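Long-range contacts in cytochrome P450 CYP260B1 (Sorangium cellulosum, PDB 5HIW), which belongs to the cytochrome P450 family of heme proteins and holds an iron-containing protoporphyrin IX within a largely helical fold: residues P3-F8 and S30-E35; A24-H29 and V42-D47; T103-A108 and A348-S353. All coordinates share one frame; numbering follows the deposited sequence.

Contact 1: residues P3-F8 and S30-E35; sequences PRKNLF and SVYFDE
Val-31 meets Pro-3 through its backbone: the Val-31 carbonyl O lies 3.8 Å from CG of the Pro-3 ring. At Tyr-32 the ring packs against the side chains of Lys-5 and Leu-7. Its CG sits between the backbone N and the carbonyl carbon (chi1 84°), and this turns the ring that way. CB of Lys-5 rests against the CD2 and CE2 corner, and Leu-7 CD1 reaches Tyr-32 CZ at 3.5 Å. Tyr-32 OH ends at the edge of the Phe-8 ring, 3.3 Å from Phe-8 CE1.

Phe-33 carries the parallel strand pairing. Phe-33 N donates to Pro-3 O at 2.8 Å, and Phe-33 O accepts from Lys-5 N at 3.0 Å. These bonds join strands 4-5 and 31-34 of a beta-alpha-beta unit whose connection is helix 17-28. On the sheet face shared by Arg-4 and Phe-33, the Arg-4 guanidinium lies flat over the Phe-33 ring, with the planes 17° apart.

Asp-34 lies on the opposite face, with Lys-5. Asp-34 OD2 is gripped twice, by Leu-7 N on the syn side at 2.9 Å and by the Tyr-32 hydroxyl through the anti lone pair. Asp-34 OD1 is held by Leu-37 N.

Glu-35 N closes the pairing on Lys-5 O. Glu-35 OE2 accepts from Arg-4 NE at 2.8 Å in a salt bridge, and this oxygen lies in the guanidinium plane.

Contact 2: residues A24-H29 and V42-D47; sequences AAAREH and VLRGAD
Arg-44 reaches across to the last turn of helix 17-28 and grips the carbonyl oxygen of Ala-26 side-on. Arg-44 NE donates to Ala-26 O at 2.9 Å, and Arg-44 NH2 donates to the same Ala-26 O at 3.0 Å. The oxygen lies in the guanidinium plane. On the acceptor side the two donors differ: NH2 lies in the carbonyl plane, while NE is tilted 32° from it. The chain from CG to NE is extended, with chi2 near 174°, and this carries the guanidinium to the helix end.

The helix itself does not supply this acceptor with its usual partner. His-29 N still bonds to Ala-25 O, but the next donor, Ser-30 N, stays 3.8 Å from Ala-26 O. His-29 is the first residue to leave helical geometry. Its ND1 is hydrogen-bonded to Lys-5 NZ.

Next to the polar grip is an apolar patch. Ala-26 CB points at Leu-43 and lies 3.8 Å from Leu-43 CB. Leu-43 CD1 reaches on to Ala-25 CB at 4.1 Å.

The contact joins the end of helix 17-28 to the start of helix 45-53, by order helices A and B of the P450 fold, beside the beta sheet. Arg-44 is the N-cap residue of helix 45-53. Its backbone N is taken up by Ser-30 OG, which is also bonded to Asp-47 OD2. The Leu-43 backbone is hydrogen-bonded to Ser-30.

One arginine thus begins one helix, and its side chain binds a carbonyl near the C-terminal end of another. Its positive charge probably suits the negative end of the helix 17-28 dipole.

Contact 3: residues T103-A108 and A348-S353; sequences TVTPVA and ARVGVS
Val-350 stands at the centre of the contact, and its CG1 branch does most of the touching. CG1 lies anti to the backbone N (chi1 173°), which aims it at helix 93-113. There it meets three residues. Val-104 CG1 approaches Val-350 CG1 at 3.9 Å, methyl against methyl. Ala-108 CB lies 4.1 Å from Val-350 CG1, one turn further along. Thr-105 OG1 comes within 3.6 Å of Val-350 CG1, but this is only a van der Waals contact. The hydroxyl has its polar partner in its own helix, the carbonyl of Glu-100.

Ala-108 has a second neighbour in Gly-351. Ala-108 CB sits 4.1 Å from Gly-351 CA. The glycine has no side chain, and the CA atoms of Ala-108 and Gly-351 are 5.2 Å apart. The axes of the two short segments come within 9.2 Å, their N-to-C directions 27° apart.

Val-104 completes the group. Its side chain also rests on Met-346 and Glu-347 of helix 341-358, and is about 10 Å from the heme. By sequence and position, helices 93-113 and 341-358 correspond to helices D and L of the P450 core bundle. Ala-108 also touches Met-131 of helix 130-140, which corresponds to helix E. Helix L follows the family's heme-cysteine loop.

No hydrogen bond crosses between the two segments. A salt bridge between Arg-349 and Glu-100 ties the same helices nearby. The contact proper therefore rests on close fit of small apolar groups, and the one hydroxyl at the contact, on Thr-105, bonds within its own helix.

How the contacts relate
From the N terminus, strand 4-5 leads into helix 17-28, and the chain returns as strand 31-34. Contact 1 closes this loop. Contact 2 opens on the helix inside it and closes where strand 39-42 ends and helix 45-53 begins, so the two contacts cross along the chain. They also touch in space: Leu-7 packs on Ala-25, and Pro-3 packs on His-29. Together they tie the outer part of the beta sheet to helices 17-28 and 45-53. Contact 3 follows in series. It closes a loop of 239 residues, joining helix 93-113 to helix 341-358. It lies on the opposite side of the chain's centre, with its centre about 39 Å from that of contact 1.

Contact 1: residues P3-F8 and S30-E35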
# COMPACT_ATOMS: atom_id res chain seq x y z
N PRO A 3 22.47 6.92 -18.32
CA PRO A 3 22.64 5.56 -18.70
C PRO A 3 21.29 4.86 -18.70
O PRO A 3 20.40 5.25 -17.91
CB PRO A 3 23.55 5.03 -17.63
CG PRO A 3 23.29 5.88 -16.45
CD PRO A 3 22.93 7.21 -16.97
N ARG A 4 21.13 3.81 -19.51
CA ARG A 4 19.81 3.17 -19.63
C ARG A 4 19.86 1.68 -19.34
O ARG A 4 20.81 1.01 -19.69
CB ARG A 4 19.22 3.38 -21.01
CG ARG A 4 19.14 4.81 -21.47
CD ARG A 4 18.88 4.88 -22.95
NE ARG A 4 17.50 4.67 -23.32
CZ ARG A 4 16.64 5.66 -23.42
NH1 ARG A 4 17.00 6.90 -23.13
NH2 ARG A 4 15.45 5.44 -23.88
N LYS A 5 18.84 1.16 -18.66
CA LYS A 5 18.79 -0.24 -18.28
C LYS A 5 17.33 -0.67 -18.22
O LYS A 5 16.46 0.18 -18.43
CB LYS A 5 19.41 -0.42 -16.88
CG LYS A 5 20.74 0.25 -16.66
CD LYS A 5 21.19 0.01 -15.22
CE LYS A 5 22.60 0.54 -15.05
NZ LYS A 5 23.18 0.29 -13.72
N ASN A 6 17.06 -1.96 -18.09
CA ASN A 6 15.65 -2.42 -17.98
C ASN A 6 15.65 -3.32 -16.74
O ASN A 6 16.02 -4.48 -16.81
CB ASN A 6 15.17 -3.22 -19.24
CG ASN A 6 13.64 -3.52 -19.19
OD1 ASN A 6 13.07 -3.67 -18.12
ND2 ASN A 6 12.98 -3.56 -20.33
N LEU A 7 15.41 -2.74 -15.57
CA LEU A 7 15.49 -3.50 -14.32
C LEU A 7 14.12 -3.95 -13.78
O LEU A 7 14.02 -4.91 -13.04
CB LEU A 7 16.20 -2.62 -13.29
CG LEU A 7 17.59 -2.10 -13.63
CD1 LEU A 7 18.10 -1.28 -12.47
CD2 LEU A 7 18.57 -3.25 -13.89
N PHE A 8 13.05 -3.30 -14.19
CA PHE A 8 11.73 -3.56 -13.61
C PHE A 8 10.97 -4.72 -14.25
O PHE A 8 9.94 -5.13 -13.74
CB PHE A 8 10.93 -2.26 -13.55
CG PHE A 8 11.33 -1.38 -12.38
CD1 PHE A 8 12.54 -0.70 -12.36
CD2 PHE A 8 10.51 -1.27 -11.25
CE1 PHE A 8 12.91 0.09 -11.30
CE2 PHE A 8 10.88 -0.48 -10.18
CZ PHE A 8 12.04 0.22 -10.19
N SER A 30 23.09 5.42 -9.39
CA SER A 30 21.87 5.76 -8.68
C SER A 30 20.70 6.14 -9.59
O SER A 30 19.57 5.65 -9.39
CB SER A 30 22.17 6.89 -7.67
OG SER A 30 20.99 7.18 -6.90
N VAL A 31 20.97 7.00 -10.58
CA VAL A 31 19.97 7.55 -11.50
C VAL A 31 20.22 7.01 -12.92
O VAL A 31 21.35 7.05 -13.42
CB VAL A 31 20.00 9.11 -11.46
CG1 VAL A 31 18.90 9.70 -12.30
CG2 VAL A 31 19.88 9.62 -10.05
N TYR A 32 19.19 6.48 -13.54
CA TYR A 32 19.29 5.75 -14.82
C TYR A 32 17.95 5.81 -15.43
O TYR A 32 16.96 6.10 -14.73
CB TYR A 32 19.80 4.33 -14.62
CG TYR A 32 18.71 3.38 -14.26
CD1 TYR A 32 18.29 3.27 -12.94
CD2 TYR A 32 18.07 2.65 -15.20
CE1 TYR A 32 17.24 2.43 -12.58
CE2 TYR A 32 17.02 1.82 -14.87
CZ TYR A 32 16.62 1.71 -13.51
OH TYR A 32 15.52 0.98 -13.16
N PHE A 33 17.85 5.59 -16.74
CA PHE A 33 16.58 5.68 -17.41
C PHE A 33 16.22 4.25 -17.59
O PHE A 33 16.96 3.46 -18.22
CB PHE A 33 16.67 6.44 -18.77
CG PHE A 33 15.40 6.56 -19.52
CD1 PHE A 33 14.91 5.52 -20.30
CD2 PHE A 33 14.68 7.74 -19.49
CE1 PHE A 33 13.72 5.67 -20.96
CE2 PHE A 33 13.47 7.88 -20.16
CZ PHE A 33 12.98 6.83 -20.91
N ASP A 34 15.07 3.88 -17.03
CA ASP A 34 14.56 2.54 -17.21
C ASP A 34 13.69 2.48 -18.44
O ASP A 34 12.64 3.07 -18.51
CB ASP A 34 13.76 2.08 -15.99
CG ASP A 34 13.54 0.61 -15.99
OD1 ASP A 34 12.70 0.14 -16.77
OD2 ASP A 34 14.26 -0.10 -15.24
N GLU A 35 14.15 1.69 -19.39
CA GLU A 35 13.45 1.49 -20.68
C GLU A 35 12.15 0.74 -20.57
O GLU A 35 11.28 0.97 -21.36
CB GLU A 35 14.41 0.80 -21.69
CG GLU A 35 15.57 1.68 -22.05
CD GLU A 35 16.54 1.11 -23.09
OE1 GLU A 35 16.73 -0.10 -23.14
OE2 GLU A 35 17.18 1.94 -23.76

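Contact 2: residues A24-H29 and V42-D47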
# COMPACT_ATOMS: atom_id res chain seq x y z
N ALA A 24 22.32 -3.98 -6.35
CA ALA A 24 23.50 -4.16 -7.26
C ALA A 24 23.55 -3.09 -8.36
O ALA A 24 24.58 -2.44 -8.58
CB ALA A 24 23.51 -5.56 -7.85
N ALA A 25 22.43 -2.80 -8.97
CA ALA A 25 22.36 -1.79 -10.00
C ALA A 25 22.63 -0.42 -9.43
O ALA A 25 23.25 0.40 -10.07
CB ALA A 25 21.00 -1.81 -10.73
N ALA A 26 22.14 -0.15 -8.22
CA ALA A 26 22.35 1.16 -7.56
C ALA A 26 23.85 1.40 -7.23
O ALA A 26 24.28 2.53 -7.20
CB ALA A 26 21.61 1.17 -6.22
N ARG A 27 24.55 0.36 -6.83
CA ARG A 27 26.02 0.45 -6.72
C ARG A 27 26.61 0.95 -8.05
O ARG A 27 27.45 1.84 -8.04
CB ARG A 27 26.63 -0.88 -6.26
CG ARG A 27 26.40 -1.10 -4.76
CD ARG A 27 27.20 -2.23 -4.08
NE ARG A 27 27.10 -3.46 -4.84
CZ ARG A 27 26.18 -4.41 -4.70
NH1 ARG A 27 25.22 -4.30 -3.79
NH2 ARG A 27 26.24 -5.50 -5.48
N GLU A 28 26.16 0.45 -9.19
CA GLU A 28 26.68 1.01 -10.46
C GLU A 28 26.25 2.44 -10.78
O GLU A 28 27.08 3.22 -11.17
CB GLU A 28 26.41 0.10 -11.66
CG GLU A 28 26.81 -1.35 -11.42
CD GLU A 28 28.31 -1.43 -11.23
OE1 GLU A 28 29.02 -1.02 -12.19
OE2 GLU A 28 28.75 -1.75 -10.09
N HIS A 29 24.94 2.76 -10.79
CA HIS A 29 24.44 4.14 -10.98
C HIS A 29 23.18 4.31 -10.09
O HIS A 29 22.27 3.53 -10.20
CB HIS A 29 23.98 4.43 -12.43
CG HIS A 29 24.99 4.10 -13.49
ND1 HIS A 29 25.17 2.82 -13.97
CD2 HIS A 29 25.89 4.88 -14.14
CE1 HIS A 29 26.17 2.82 -14.85
NE2 HIS A 29 26.61 4.06 -14.98
N VAL A 42 15.43 6.98 -9.68
CA VAL A 42 16.40 7.13 -8.61
C VAL A 42 16.40 5.92 -7.73
O VAL A 42 15.34 5.51 -7.14
CB VAL A 42 16.08 8.35 -7.75
CG1 VAL A 42 17.19 8.64 -6.78
CG2 VAL A 42 15.87 9.55 -8.68
N LEU A 43 17.56 5.35 -7.62
CA LEU A 43 17.73 4.14 -6.82
C LEU A 43 18.28 4.33 -5.40
O LEU A 43 17.70 3.77 -4.48
CB LEU A 43 18.58 3.10 -7.52
CG LEU A 43 18.04 2.47 -8.81
CD1 LEU A 43 19.09 1.55 -9.45
CD2 LEU A 43 16.75 1.68 -8.53
N ARG A 44 19.37 5.07 -5.20
CA ARG A 44 20.03 5.06 -3.87
C ARG A 44 19.13 5.72 -2.84
O ARG A 44 18.51 6.78 -3.09
CB ARG A 44 21.37 5.78 -3.83
CG ARG A 44 22.40 4.97 -4.64
CD ARG A 44 23.71 5.70 -4.75
NE ARG A 44 24.54 4.98 -5.72
CZ ARG A 44 25.77 5.35 -6.09
NH1 ARG A 44 26.38 6.42 -5.56
NH2 ARG A 44 26.37 4.61 -7.02
N GLY A 45 19.09 5.07 -1.70
CA GLY A 45 18.28 5.52 -0.58
C GLY A 45 18.49 6.97 -0.21
O GLY A 45 17.54 7.68 0.00
N ALA A 46 19.74 7.43 -0.13
CA ALA A 46 20.03 8.81 0.21
C ALA A 46 19.54 9.79 -0.82
O ALA A 46 19.10 10.87 -0.46
CB ALA A 46 21.54 9.02 0.45
N ASP A 47 19.58 9.42 -2.11
CA ASP A 47 19.04 10.26 -3.15
C ASP A 47 17.51 10.26 -3.13
O ASP A 47 16.89 11.32 -3.32
CB ASP A 47 19.52 9.80 -4.50
CG ASP A 47 21.07 9.92 -4.67
OD1 ASP A 47 21.62 10.81 -4.01
OD2 ASP A 47 21.68 9.19 -5.48

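Contact 3: residues T103-A108 and A348-S353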
# COMPACT_ATOMS: atom_id res chain seq x y z
N THR A 103 -14.53 -3.17 13.82
CA THR A 103 -14.59 -3.55 12.40
C THR A 103 -13.59 -4.56 11.93
O THR A 103 -13.96 -5.53 11.33
CB THR A 103 -14.44 -2.31 11.50
OG1 THR A 103 -15.59 -1.45 11.63
CG2 THR A 103 -14.31 -2.68 10.08
N VAL A 104 -12.31 -4.33 12.15
CA VAL A 104 -11.30 -5.23 11.56
C VAL A 104 -11.32 -6.61 12.20
O VAL A 104 -11.26 -7.58 11.48
CB VAL A 104 -9.93 -4.53 11.58
CG1 VAL A 104 -8.85 -5.45 10.99
CG2 VAL A 104 -9.98 -3.19 10.85
N THR A 105 -11.46 -6.76 13.53
CA THR A 105 -11.48 -8.06 14.16
C THR A 105 -12.66 -8.91 13.68
O THR A 105 -12.49 -10.07 13.29
CB THR A 105 -11.36 -7.96 15.70
OG1 THR A 105 -10.14 -7.30 16.00
CG2 THR A 105 -11.35 -9.35 16.43
N PRO A 106 -13.87 -8.33 13.68
CA PRO A 106 -15.02 -9.08 13.19
C PRO A 106 -14.84 -9.53 11.75
O PRO A 106 -15.07 -10.74 11.46
CB PRO A 106 -16.17 -8.10 13.31
CG PRO A 106 -15.80 -7.25 14.39
CD PRO A 106 -14.30 -7.12 14.35
N VAL A 107 -14.33 -8.65 10.91
CA VAL A 107 -14.08 -9.02 9.50
C VAL A 107 -13.04 -10.12 9.39
O VAL A 107 -13.23 -11.11 8.71
CB VAL A 107 -13.54 -7.84 8.68
CG1 VAL A 107 -13.00 -8.29 7.35
CG2 VAL A 107 -14.58 -6.79 8.48
N ALA A 108 -11.90 -9.93 10.08
CA ALA A 108 -10.84 -10.94 10.10
C ALA A 108 -11.38 -12.29 10.57
O ALA A 108 -11.02 -13.36 10.02
CB ALA A 108 -9.66 -10.48 11.00
N ALA A 348 -2.92 -5.61 9.18
CA ALA A 348 -1.95 -6.69 9.08
C ALA A 348 -1.80 -7.44 10.38
O ALA A 348 -1.81 -8.67 10.42
CB ALA A 348 -0.64 -6.16 8.57
N ARG A 349 -1.61 -6.76 11.50
CA ARG A 349 -1.50 -7.43 12.77
C ARG A 349 -2.73 -8.26 13.17
O ARG A 349 -2.61 -9.45 13.58
CB ARG A 349 -1.18 -6.39 13.86
CG ARG A 349 -1.23 -6.98 15.25
CD ARG A 349 -0.93 -5.99 16.36
NE ARG A 349 -1.57 -4.68 16.24
CZ ARG A 349 -2.79 -4.37 16.66
NH1 ARG A 349 -3.54 -5.28 17.21
NH2 ARG A 349 -3.23 -3.13 16.52
N VAL A 350 -3.89 -7.66 13.07
CA VAL A 350 -5.13 -8.31 13.43
C VAL A 350 -5.45 -9.52 12.57
O VAL A 350 -5.73 -10.62 13.09
CB VAL A 350 -6.27 -7.35 13.39
CG1 VAL A 350 -7.60 -8.08 13.60
CG2 VAL A 350 -6.08 -6.28 14.44
N GLY A 351 -5.43 -9.33 11.27
CA GLY A 351 -5.66 -10.40 10.34
C GLY A 351 -4.73 -11.57 10.51
O GLY A 351 -5.15 -12.75 10.49
N VAL A 352 -3.43 -11.27 10.51
CA VAL A 352 -2.45 -12.32 10.52
C VAL A 352 -2.39 -13.04 11.83
O VAL A 352 -2.25 -14.28 11.85
CB VAL A 352 -1.09 -11.81 9.99
CG1 VAL A 352 -0.02 -12.81 10.27
CG2 VAL A 352 -1.18 -11.56 8.51
N SER A 353 -2.56 -12.33 12.95
CA SER A 353 -2.65 -12.99 14.25
C SER A 353 -3.82 -14.01 14.35
O SER A 353 -3.65 -15.12 14.83
CB SER A 353 -2.68 -11.98 15.41
OG SER A 353 -3.73 -11.05 15.34